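Local coordinates for envelope glycoprotein (Bourbon virus, PDB 5ZKX) that probably drives fusion of the viral envelope with a host membrane, as a gp64-like trimeric glycoprotein captured here in its postfusion form, at residues V32-V37 / P254-K259. Residues are numbered along the deposited sequence; the frame is centred on the assembly and turned at random.
Sequences VTKTTV and PDACYK
The ring of Tyr-258 has methyl CG2 of Val-32 at one edge, near the ring plane and 4.2 Å from CD2 of Tyr-258, and the chain of Lys-34 running alongside, while Phe-243 of the same chain stacks on it. These residues meet across an antiparallel strand pair inside the mixed sheet of a glycoprotein of the gp64 family, whose members are class III fusion proteins. Lys-34 approaches obliquely, its CG 3.6 Å from CE2 of Tyr-258. With CG anti to the backbone N (chi1 -178°) and every later torsion extended, the lysine follows the tyrosine, its methylenes supplying apolar contact, and carries NZ to a salt bridge with Asp-238. Tyr-258 OH bonds the same carboxylate, so a long residue with a polar end suits both places. Nearer the end of the pair, the small Ala-256 fits its CB against Thr-36 CG2 at 3.8 Å.

The opposite face carries Thr-33, Thr-35, Cys-257 and Lys-259. The beta-branched threonines suit extended backbone, and the CB atoms of Thr-35 and Cys-257 lie 4.2 Å apart; the cysteine sulfur closes a disulfide with Cys-252. Thr-33 with Lys-259 and Thr-35 with Cys-257 are the hydrogen-bonded pairs. In the first, Lys-259 N reaches Thr-33 O at 3.0 Å and Thr-33 N returns to Lys-259 O at 2.8 Å; in the second, Thr-35 N donates to Cys-257 O at 2.9 Å.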
loop_
_atom_site.group_PDB
_atom_site.type_symbol
_atom_site.label_atom_id
_atom_site.label_comp_id
_atom_site.label_asym_id
_atom_site.label_seq_id
_atom_site.Cartn_x
_atom_site.Cartn_y
_atom_site.Cartn_z
ATOM N N VAL A 32 20.959 -15.829 -15.006
ATOM C CA VAL A 32 21.482 -14.638 -14.352
ATOM C C VAL A 32 22.385 -15.045 -13.196
ATOM O O VAL A 32 22.276 -16.142 -12.641
ATOM C CB VAL A 32 20.356 -13.711 -13.833
ATOM C CG1 VAL A 32 19.468 -13.239 -14.970
ATOM C CG2 VAL A 32 19.529 -14.421 -12.767
ATOM N N THR A 33 23.290 -14.140 -12.842
ATOM C CA THR A 33 23.979 -14.197 -11.561
ATOM C C THR A 33 23.211 -13.316 -10.581
ATOM O O THR A 33 22.969 -12.137 -10.859
ATOM C CB THR A 33 25.431 -13.742 -11.692
ATOM O OG1 THR A 33 26.213 -14.802 -12.257
ATOM C CG2 THR A 33 26.002 -13.379 -10.331
ATOM N N LYS A 34 22.810 -13.891 -9.454
ATOM C CA LYS A 34 21.962 -13.212 -8.485
ATOM C C LYS A 34 22.776 -12.929 -7.230
ATOM O O LYS A 34 23.275 -13.859 -6.588
ATOM C CB LYS A 34 20.728 -14.054 -8.160
ATOM C CG LYS A 34 19.763 -13.409 -7.186
ATOM C CD LYS A 34 18.737 -14.417 -6.708
ATOM C CE LYS A 34 17.918 -13.878 -5.552
ATOM N NZ LYS A 34 16.868 -14.848 -5.130
ATOM N N THR A 35 22.910 -11.650 -6.889
ATOM C CA THR A 35 23.703 -11.212 -5.747
ATOM C C THR A 35 22.783 -10.840 -4.591
ATOM O O THR A 35 21.861 -10.039 -4.763
ATOM C CB THR A 35 24.575 -10.014 -6.125
ATOM O OG1 THR A 35 25.233 -10.276 -7.370
ATOM C CG2 THR A 35 25.616 -9.747 -5.047
ATOM N N THR A 36 23.038 -11.418 -3.417
ATOM C CA THR A 36 22.267 -11.122 -2.218
ATOM C C THR A 36 23.209 -10.811 -1.060
ATOM O O THR A 36 24.402 -11.118 -1.097
ATOM C CB THR A 36 21.332 -12.284 -1.834
ATOM O OG1 THR A 36 22.089 -13.491 -1.684
ATOM C CG2 THR A 36 20.269 -12.488 -2.901
ATOM N N VAL A 37 22.655 -10.171 -0.033
ATOM C CA VAL A 37 23.401 -9.820 1.171
ATOM C C VAL A 37 22.634 -10.294 2.398
ATOM O O VAL A 37 22.695 -9.671 3.464
ATOM C CB VAL A 37 23.675 -8.308 1.233
ATOM C CG1 VAL A 37 24.832 -7.957 0.323
ATOM C CG2 VAL A 37 22.435 -7.526 0.830
ATOM N N PRO A 254 16.246 -3.744 -3.899
ATOM C CA PRO A 254 16.715 -3.606 -2.510
ATOM C C PRO A 254 17.476 -4.811 -1.981
ATOM O O PRO A 254 18.588 -4.659 -1.463
ATOM C CB PRO A 254 15.410 -3.376 -1.744
ATOM C CG PRO A 254 14.558 -2.638 -2.705
ATOM C CD PRO A 254 14.916 -3.133 -4.083
ATOM N N ASP A 255 16.916 -6.012 -2.118
ATOM C CA ASP A 255 17.472 -7.201 -1.491
ATOM C C ASP A 255 18.354 -8.029 -2.414
ATOM O O ASP A 255 19.041 -8.935 -1.930
ATOM C CB ASP A 255 16.344 -8.089 -0.953
ATOM C CG ASP A 255 15.328 -8.446 -2.018
ATOM O OD1 ASP A 255 15.285 -7.751 -3.051
ATOM O OD2 ASP A 255 14.575 -9.422 -1.830
ATOM N N ALA A 256 18.362 -7.752 -3.718
ATOM C CA ALA A 256 19.113 -8.594 -4.638
ATOM C C ALA A 256 19.392 -7.844 -5.932
ATOM O O ALA A 256 18.647 -6.940 -6.319
ATOM C CB ALA A 256 18.366 -9.899 -4.937
ATOM N N CYS A 257 20.479 -8.238 -6.591
ATOM C CA CYS A 257 20.843 -7.745 -7.912
ATOM C C CYS A 257 20.851 -8.905 -8.895
ATOM O O CYS A 257 21.259 -10.021 -8.552
ATOM C CB CYS A 257 22.212 -7.062 -7.896
ATOM S SG CYS A 257 22.285 -5.598 -6.853
ATOM N N TYR A 258 20.387 -8.641 -10.116
ATOM C CA TYR A 258 20.293 -9.647 -11.166
ATOM C C TYR A 258 21.117 -9.190 -12.358
ATOM O O TYR A 258 20.787 -8.184 -12.995
ATOM C CB TYR A 258 18.839 -9.874 -11.582
ATOM C CG TYR A 258 17.943 -10.337 -10.460
ATOM C CD1 TYR A 258 17.193 -9.429 -9.724
ATOM C CD2 TYR A 258 17.843 -11.681 -10.139
ATOM C CE1 TYR A 258 16.372 -9.848 -8.696
ATOM C CE2 TYR A 258 17.025 -12.110 -9.116
ATOM C CZ TYR A 258 16.291 -11.191 -8.397
ATOM O OH TYR A 258 15.474 -11.615 -7.376
ATOM N N LYS A 259 22.180 -9.925 -12.662
ATOM C CA LYS A 259 23.028 -9.621 -13.804
ATOM C C LYS A 259 22.944 -10.755 -14.810
ATOM O O LYS A 259 23.162 -11.921 -14.467
ATOM C CB LYS A 259 24.483 -9.397 -13.392
ATOM C CG LYS A 259 25.306 -8.723 -14.481
ATOM C CD LYS A 259 26.737 -8.511 -14.045
ATOM C CE LYS A 259 27.384 -7.396 -14.840
ATOM N NZ LYS A 259 28.868 -7.473 -14.795
HETATM O O HOH W 1 19.498 -9.440 0.522
#